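Local coordinates for protein beta-lactamase (Klebsiella pneumoniae, PDB 6HUH) that probably hydrolyses beta-lactam antibiotics to substituted beta-amino acids, acting as a class D serine beta-lactamase, at residues 133-137 / 138-142; 124-127 / 128-132; 241-245 / 246-250. One frame throughout, in Å; residues are numbered along the deposited sequence.

How the contacts relate
Contacts 2 and 1 follow each other in one loop, which leaves helix 115-124 and runs into helix 141-144; their segments adjoin in sequence and their centres lie 16 Å apart. Contact 2 (124-127 / 128-132) turns the chain after the helix, and contact 1 (133-137 / 138-142) folds it into an outward loop that doubles back. Contact 3 (241-245 / 246-250) comes much later, where the chain from strand 228-238 enters helix 245-264, its centre 27 Å from that of contact 2 and across the chain's centre. Contacts 2 and 3 each place a side chain within about 9 Å of that of Ser51, the predicted acylated serine, whereas contact 1 lies away from it.

Contact 1: 133-137 / 138-142; sequences SGNPG and KHDGL
Asn135 reaches across the turn to Asp140, its ND2 meeting one oxygen of the carboxylate while the two side chains cross at an angle. ND2 is the donor, 3.1 Å from Asp140 OD1, with an N-H...O angle of 147°. It meets the oxygen on the syn side, slightly out of the carboxylate plane, and the amide and carboxylate planes are turned 54° apart. Asn135 holds CG opposite its own carbonyl carbon (chi1 -49°), which brings the amide round to the aspartate. A short amide suits this place because its N-H can be given to a carboxylate, whose other oxygen, OD2, makes a weak hydrogen bond to Gln144.

Where the two arms of the loop come closest, 3.9 Å separates the CA atoms of Gly134 and Gly141. Glycine fits at both points: neither brings a side chain between the arms, and Gly134 also has positive phi. Gly137 rounds the far end at backbone angles where a CB would jam against the carbonyl O of Pro136. On the way back Asp140 is the centre of an inverse gamma turn, in which Gly141 N makes a weak bond to His139 O.

The outer part is looser. Ser133 O lies over one face of the His139 imidazole, near the rim, 3.9 Å from CE1, while Ser133 OG turns instead to Asp131. Lys138 folds back beside Asn135, its CG 4.3 Å from Asn135 CB.

The excursion is the second half of the connection between helices 115-124 and 141-144; Asn135 rests on Ser149 and Lys204 of neighbouring loops, and Leu142 O is bonded to Thr110 in helix 103-113.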
loop_
_atom_site.group_PDB
_atom_site.type_symbol
_atom_site.label_atom_id
_atom_site.label_comp_id
_atom_site.label_asym_id
_atom_site.label_seq_id
_atom_site.Cartn_x
_atom_site.Cartn_y
_atom_site.Cartn_z
ATOM N N SER A 133 -6.341 3.040 -31.628
ATOM C CA SER A 133 -7.628 3.081 -32.314
ATOM C C SER A 133 -8.674 2.207 -31.640
ATOM O O SER A 133 -9.873 2.445 -31.805
ATOM C CB SER A 133 -7.466 2.711 -33.783
ATOM O OG SER A 133 -6.945 1.403 -33.940
ATOM N N GLY A 134 -8.205 1.226 -30.872
ATOM C CA GLY A 134 -9.038 0.282 -30.132
ATOM C C GLY A 134 -9.623 -0.832 -30.983
ATOM O O GLY A 134 -9.029 -1.264 -31.985
ATOM N N ASN A 135 -10.809 -1.302 -30.565
ATOM C CA ASN A 135 -11.558 -2.380 -31.216
ATOM C C ASN A 135 -12.169 -1.888 -32.536
ATOM O O ASN A 135 -12.453 -0.693 -32.643
ATOM C CB ASN A 135 -12.645 -2.907 -30.277
ATOM C CG ASN A 135 -12.130 -3.222 -28.892
ATOM O OD1 ASN A 135 -11.309 -4.126 -28.688
ATOM N ND2 ASN A 135 -12.567 -2.444 -27.918
ATOM N N PRO A 136 -12.366 -2.764 -33.554
ATOM C CA PRO A 136 -12.910 -2.289 -34.832
ATOM C C PRO A 136 -14.387 -1.923 -34.774
ATOM O O PRO A 136 -15.202 -2.699 -34.282
ATOM C CB PRO A 136 -12.638 -3.454 -35.796
ATOM C CG PRO A 136 -11.723 -4.385 -35.058
ATOM C CD PRO A 136 -12.062 -4.203 -33.628
ATOM N N GLY A 137 -14.695 -0.729 -35.277
ATOM C CA GLY A 137 -16.037 -0.160 -35.336
ATOM C C GLY A 137 -16.272 0.859 -34.249
ATOM O O GLY A 137 -16.259 2.074 -34.504
ATOM N N LYS A 138 -16.556 0.345 -33.041
ATOM C CA LYS A 138 -16.747 1.137 -31.831
ATOM C C LYS A 138 -15.403 1.803 -31.603
ATOM O O LYS A 138 -14.389 1.113 -31.468
ATOM C CB LYS A 138 -17.186 0.258 -30.632
ATOM C CG LYS A 138 -16.527 -1.134 -30.545
ATOM C CD LYS A 138 -17.369 -2.156 -29.768
ATOM C CE LYS A 138 -18.465 -2.812 -30.587
ATOM N NZ LYS A 138 -17.926 -3.719 -31.637
ATOM N N HIS A 139 -15.361 3.132 -31.713
ATOM C CA HIS A 139 -14.098 3.848 -31.617
ATOM C C HIS A 139 -13.678 4.153 -30.154
ATOM O O HIS A 139 -13.065 5.191 -29.885
ATOM C CB HIS A 139 -14.067 5.095 -32.524
ATOM C CG HIS A 139 -12.730 5.306 -33.200
ATOM N ND1 HIS A 139 -11.659 5.916 -32.540
ATOM C CD2 HIS A 139 -12.322 4.950 -34.443
ATOM C CE1 HIS A 139 -10.650 5.905 -33.399
ATOM N NE2 HIS A 139 -10.999 5.339 -34.558
ATOM N N ASP A 140 -13.868 3.175 -29.250
ATOM C CA ASP A 140 -13.473 3.286 -27.848
ATOM C C ASP A 140 -11.969 3.010 -27.605
ATOM O O ASP A 140 -11.610 2.207 -26.746
ATOM C CB ASP A 140 -14.370 2.409 -26.943
ATOM C CG ASP A 140 -14.279 0.886 -27.119
ATOM O OD1 ASP A 140 -13.671 0.428 -28.117
ATOM O OD2 ASP A 140 -14.768 0.155 -26.225
ATOM N N GLY A 141 -11.109 3.705 -28.331
ATOM C CA GLY A 141 -9.668 3.558 -28.179
ATOM C C GLY A 141 -9.131 4.188 -26.906
ATOM O O GLY A 141 -8.174 3.683 -26.312
ATOM N N LEU A 142 -9.757 5.293 -26.468
ATOM C CA LEU A 142 -9.359 6.058 -25.287
ATOM C C LEU A 142 -9.323 5.252 -23.989
ATOM O O LEU A 142 -8.436 5.471 -23.162
ATOM C CB LEU A 142 -10.262 7.300 -25.127
ATOM C CG LEU A 142 -9.912 8.307 -24.026
ATOM C CD1 LEU A 142 -8.514 8.896 -24.219
ATOM C CD2 LEU A 142 -10.947 9.398 -23.952
#

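Contact 2: 124-127 / 128-132; sequences RFDY and GNRDL
Asp126 and Arg130 meet on the loose, solvent side of the turn. Asp126 OD1 stands 3.3 Å from Arg130 NH1, over one face of the guanidinium, and the carboxylate plane is almost perpendicular to it (89°). Because the oxygen lies well above the guanidinium plane, no N-H points at it and the salt bridge is one of charge alone; NH1 has a hydrogen bond with Asp123 O instead. The arginine bends at chi3 (-87°), which turns one face of the guanidinium toward Asp126 OD1. A water lies near Asp126 O (2.7 Å) and Gly128 O (3.3 Å).

The tight side is the buried ring of Tyr127, and the turn runs beside it. Asp126, with positive phi, ends helix 115-124 in a Schellman motif, and a type II' beta turn follows from Tyr127 to Arg130, closed by a weak bond from Arg130 N to Tyr127 O (3.0 Å). Gly128 takes the second position, whose positive phi glycine readily adopts. Asn129 makes an Asx turn, its OD1 accepting from Asp131 N at 3.0 Å, while ND2 is bonded to Ser150 O. Tyr127-Gly128-Asn129 is the YGN motif of class D beta-lactamases, and the Tyr127 side chain is about 9 Å from that of Ser51.

Large and aromatic, Tyr127 suits its buried place: its ring packs edge-to-face with Phe161 of helix 155-166, meets Phe53, and touches Val122 of helix 115-124 and Pro56 of helix 56-64.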
loop_
_atom_site.group_PDB
_atom_site.type_symbol
_atom_site.label_atom_id
_atom_site.label_comp_id
_atom_site.label_asym_id
_atom_site.label_seq_id
_atom_site.Cartn_x
_atom_site.Cartn_y
_atom_site.Cartn_z
ATOM N N ARG A 124 5.383 10.494 -27.970
ATOM C CA ARG A 124 6.624 11.000 -27.359
ATOM C C ARG A 124 7.372 9.958 -26.563
ATOM O O ARG A 124 8.599 10.030 -26.486
ATOM C CB ARG A 124 6.405 12.276 -26.531
ATOM C CG ARG A 124 6.987 13.508 -27.229
ATOM C CD ARG A 124 7.283 14.673 -26.299
ATOM N NE ARG A 124 8.048 15.721 -26.986
ATOM C CZ ARG A 124 8.593 16.776 -26.388
ATOM N NH1 ARG A 124 8.466 16.944 -25.078
ATOM N NH2 ARG A 124 9.269 17.671 -27.097
ATOM N N PHE A 125 6.625 8.977 -26.004
ATOM C CA PHE A 125 7.119 7.818 -25.253
ATOM C C PHE A 125 7.556 6.693 -26.203
ATOM O O PHE A 125 8.206 5.747 -25.748
ATOM C CB PHE A 125 6.036 7.284 -24.299
ATOM C CG PHE A 125 5.781 8.084 -23.042
ATOM C CD1 PHE A 125 6.618 9.139 -22.684
ATOM C CD2 PHE A 125 4.722 7.765 -22.200
ATOM C CE1 PHE A 125 6.384 9.874 -21.522
ATOM C CE2 PHE A 125 4.500 8.492 -21.029
ATOM C CZ PHE A 125 5.331 9.543 -20.700
ATOM N N ASP A 126 7.179 6.785 -27.514
ATOM C CA ASP A 126 7.490 5.821 -28.581
ATOM C C ASP A 126 7.008 4.420 -28.190
ATOM O O ASP A 126 7.663 3.419 -28.500
ATOM C CB ASP A 126 9.005 5.851 -28.893
ATOM C CG ASP A 126 9.395 5.389 -30.281
ATOM O OD1 ASP A 126 8.692 5.764 -31.252
ATOM O OD2 ASP A 126 10.436 4.700 -30.406
ATOM N N TYR A 127 5.871 4.367 -27.485
ATOM C CA TYR A 127 5.342 3.143 -26.925
ATOM C C TYR A 127 4.845 2.124 -27.962
ATOM O O TYR A 127 3.749 2.268 -28.507
ATOM C CB TYR A 127 4.269 3.452 -25.886
ATOM C CG TYR A 127 4.013 2.316 -24.919
ATOM C CD1 TYR A 127 4.816 2.139 -23.786
ATOM C CD2 TYR A 127 2.960 1.426 -25.120
ATOM C CE1 TYR A 127 4.587 1.094 -22.891
ATOM C CE2 TYR A 127 2.723 0.375 -24.229
ATOM C CZ TYR A 127 3.529 0.222 -23.107
ATOM O OH TYR A 127 3.288 -0.813 -22.232
ATOM N N GLY A 128 5.660 1.082 -28.177
ATOM C CA GLY A 128 5.377 -0.030 -29.079
ATOM C C GLY A 128 4.890 0.366 -30.460
ATOM O O GLY A 128 5.573 1.117 -31.170
ATOM N N ASN A 129 3.691 -0.138 -30.853
ATOM C CA ASN A 129 3.101 0.162 -32.171
ATOM C C ASN A 129 2.355 1.483 -32.186
ATOM O O ASN A 129 1.963 1.943 -33.241
ATOM C CB ASN A 129 2.232 -0.988 -32.669
ATOM C CG ASN A 129 0.878 -1.102 -32.053
ATOM O OD1 ASN A 129 0.553 -0.470 -31.047
ATOM N ND2 ASN A 129 0.051 -1.925 -32.659
ATOM N N ARG A 130 2.119 2.064 -30.998
ATOM C CA ARG A 130 1.480 3.366 -30.792
ATOM C C ARG A 130 -0.010 3.417 -31.290
ATOM O O ARG A 130 -0.638 4.491 -31.300
ATOM C CB ARG A 130 2.351 4.501 -31.392
ATOM C CG ARG A 130 3.834 4.426 -31.015
ATOM C CD ARG A 130 4.583 5.713 -31.294
ATOM N NE ARG A 130 5.082 5.779 -32.666
ATOM C CZ ARG A 130 5.870 6.742 -33.137
ATOM N NH1 ARG A 130 6.268 7.734 -32.343
ATOM N NH2 ARG A 130 6.273 6.719 -34.402
ATOM N N ASP A 131 -0.582 2.236 -31.641
ATOM C CA ASP A 131 -1.962 2.159 -32.127
ATOM C C ASP A 131 -2.989 2.253 -31.009
ATOM O O ASP A 131 -3.147 1.313 -30.232
ATOM C CB ASP A 131 -2.182 0.897 -32.966
ATOM C CG ASP A 131 -3.330 1.019 -33.946
ATOM O OD1 ASP A 131 -4.328 1.703 -33.614
ATOM O OD2 ASP A 131 -3.226 0.444 -35.054
ATOM N N LEU A 132 -3.685 3.387 -30.921
ATOM C CA LEU A 132 -4.698 3.567 -29.873
ATOM C C LEU A 132 -6.102 3.702 -30.479
ATOM O O LEU A 132 -6.956 4.385 -29.913
ATOM C CB LEU A 132 -4.363 4.759 -28.939
ATOM C CG LEU A 132 -2.895 4.965 -28.552
ATOM C CD1 LEU A 132 -2.669 6.340 -28.050
ATOM C CD2 LEU A 132 -2.425 3.947 -27.522
HETATM O O HOH W 1 8.590 1.360 -29.964
#

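Contact 3: 241-245 / 246-250; sequences GKQFA and SLRAR. With SO4 (sulfate ion), chain C.
Gln243 brings its amide, tilted by 47°, over one face of the Arg248 guanidinium, with CD 3.3 Å above the plane and toward the rim. The two side chains cross at about a right angle. Gln243 OE1 comes within 2.9 Å of Arg248 NH1, a close polar contact in which no N-H is well aimed. Arg248 is bent at chi3 (-81°), which turns the guanidinium so that one face meets the Gln243 amide; NE makes a weak bond to Gln238 in strand 228-238. Both residues are long and polar enough to meet beside the start of the helix.

Phe244 and Leu247 run side by side, Phe244 CB 3.6 Å from Leu247 CG. Phe244 O takes both Leu247 N (2.9 Å) and Arg248 N (3.2 Å), starting the helix. Small Ala245 and Ala249 let this turn lie close on strand 228-238.

Ser246 sets OG between its backbone N and carbonyl carbon (chi1 62°), where it donates to sulfate O2 at 2.9 Å and has a weak bond with Thr200 OG1. The sulfate probably comes from the crystallisation liquor. Thr198 of the KTG motif and Ser101 also bond it, consistent with the anion-binding part of a serine beta-lactamase active site.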
loop_
_atom_site.group_PDB
_atom_site.type_symbol
_atom_site.label_atom_id
_atom_site.label_comp_id
_atom_site.label_asym_id
_atom_site.label_seq_id
_atom_site.Cartn_x
_atom_site.Cartn_y
_atom_site.Cartn_z
ATOM N N GLY A 241 -5.158 -21.761 -15.980
ATOM C CA GLY A 241 -5.307 -22.875 -15.052
ATOM C C GLY A 241 -4.321 -22.892 -13.901
ATOM O O GLY A 241 -3.102 -22.836 -14.117
ATOM N N LYS A 242 -4.876 -23.002 -12.667
ATOM C CA LYS A 242 -4.235 -23.071 -11.348
ATOM C C LYS A 242 -3.412 -21.824 -10.989
ATOM O O LYS A 242 -3.680 -21.214 -9.942
ATOM C CB LYS A 242 -3.421 -24.360 -11.159
ATOM C CG LYS A 242 -4.295 -25.603 -11.150
ATOM C CD LYS A 242 -3.603 -26.797 -10.536
ATOM C CE LYS A 242 -4.378 -28.065 -10.779
ATOM N NZ LYS A 242 -3.912 -29.168 -9.900
ATOM N N GLN A 243 -2.414 -21.457 -11.827
ATOM C CA GLN A 243 -1.580 -20.274 -11.589
ATOM C C GLN A 243 -1.862 -19.166 -12.600
ATOM O O GLN A 243 -2.084 -19.454 -13.780
ATOM C CB GLN A 243 -0.084 -20.629 -11.581
ATOM C CG GLN A 243 0.391 -21.350 -10.317
ATOM C CD GLN A 243 1.897 -21.481 -10.254
ATOM O OE1 GLN A 243 2.462 -22.561 -10.459
ATOM N NE2 GLN A 243 2.583 -20.386 -9.945
ATOM N N PHE A 244 -1.883 -17.902 -12.132
ATOM C CA PHE A 244 -2.089 -16.744 -13.008
ATOM C C PHE A 244 -0.783 -16.514 -13.729
ATOM O O PHE A 244 0.245 -16.400 -13.059
ATOM C CB PHE A 244 -2.442 -15.483 -12.206
ATOM C CG PHE A 244 -3.902 -15.276 -11.883
ATOM C CD1 PHE A 244 -4.834 -15.057 -12.895
ATOM C CD2 PHE A 244 -4.335 -15.222 -10.562
ATOM C CE1 PHE A 244 -6.180 -14.828 -12.593
ATOM C CE2 PHE A 244 -5.681 -14.998 -10.261
ATOM C CZ PHE A 244 -6.595 -14.801 -11.278
ATOM N N ALA A 245 -0.816 -16.467 -15.080
ATOM C CA ALA A 245 0.339 -16.249 -15.960
ATOM C C ALA A 245 1.327 -15.178 -15.482
ATOM O O ALA A 245 2.524 -15.461 -15.455
ATOM C CB ALA A 245 -0.129 -15.938 -17.370
ATOM N N SER A 246 0.835 -13.972 -15.085
ATOM C CA SER A 246 1.659 -12.855 -14.594
ATOM C C SER A 246 2.304 -13.092 -13.213
ATOM O O SER A 246 3.352 -12.501 -12.915
ATOM C CB SER A 246 0.863 -11.561 -14.581
ATOM O OG SER A 246 -0.231 -11.687 -13.691
ATOM N N LEU A 247 1.677 -13.936 -12.368
ATOM C CA LEU A 247 2.208 -14.256 -11.040
ATOM C C LEU A 247 3.342 -15.310 -11.136
ATOM O O LEU A 247 4.201 -15.389 -10.259
ATOM C CB LEU A 247 1.094 -14.655 -10.056
ATOM C CG LEU A 247 -0.169 -13.776 -10.043
ATOM C CD1 LEU A 247 -1.088 -14.137 -8.871
ATOM C CD2 LEU A 247 0.152 -12.265 -10.018
ATOM N N ARG A 248 3.361 -16.063 -12.236
ATOM C CA ARG A 248 4.375 -17.049 -12.568
ATOM C C ARG A 248 5.556 -16.275 -13.183
ATOM O O ARG A 248 6.699 -16.733 -13.134
ATOM C CB ARG A 248 3.810 -18.057 -13.582
ATOM C CG ARG A 248 4.466 -19.404 -13.510
ATOM C CD ARG A 248 4.075 -20.313 -14.670
ATOM N NE ARG A 248 2.776 -20.982 -14.503
ATOM C CZ ARG A 248 2.574 -22.084 -13.784
ATOM N NH1 ARG A 248 3.588 -22.674 -13.159
ATOM N NH2 ARG A 248 1.366 -22.627 -13.717
ATOM N N ALA A 249 5.274 -15.096 -13.761
ATOM C CA ALA A 249 6.282 -14.226 -14.372
ATOM C C ALA A 249 7.081 -13.523 -13.272
ATOM O O ALA A 249 8.309 -13.619 -13.273
ATOM C CB ALA A 249 5.613 -13.217 -15.312
ATOM N N ARG A 250 6.365 -12.884 -12.297
ATOM C CA ARG A 250 6.894 -12.162 -11.136
ATOM C C ARG A 250 7.796 -13.051 -10.284
ATOM O O ARG A 250 8.857 -12.628 -9.830
ATOM C CB ARG A 250 5.727 -11.609 -10.303
ATOM C CG ARG A 250 6.149 -10.727 -9.119
ATOM C CD ARG A 250 4.962 -10.079 -8.405
ATOM N NE ARG A 250 4.752 -10.549 -7.027
ATOM C CZ ARG A 250 5.501 -10.209 -5.979
ATOM N NH1 ARG A 250 6.543 -9.403 -6.131
ATOM N NH2 ARG A 250 5.228 -10.695 -4.776
HETATM S S SO4 C . -2.742 -8.315 -13.516
HETATM O O1 SO4 C . -4.160 -8.375 -13.146
HETATM O O2 SO4 C . -2.234 -9.655 -13.816
HETATM O O3 SO4 C . -2.607 -7.490 -14.704
HETATM O O4 SO4 C . -1.975 -7.736 -12.415
#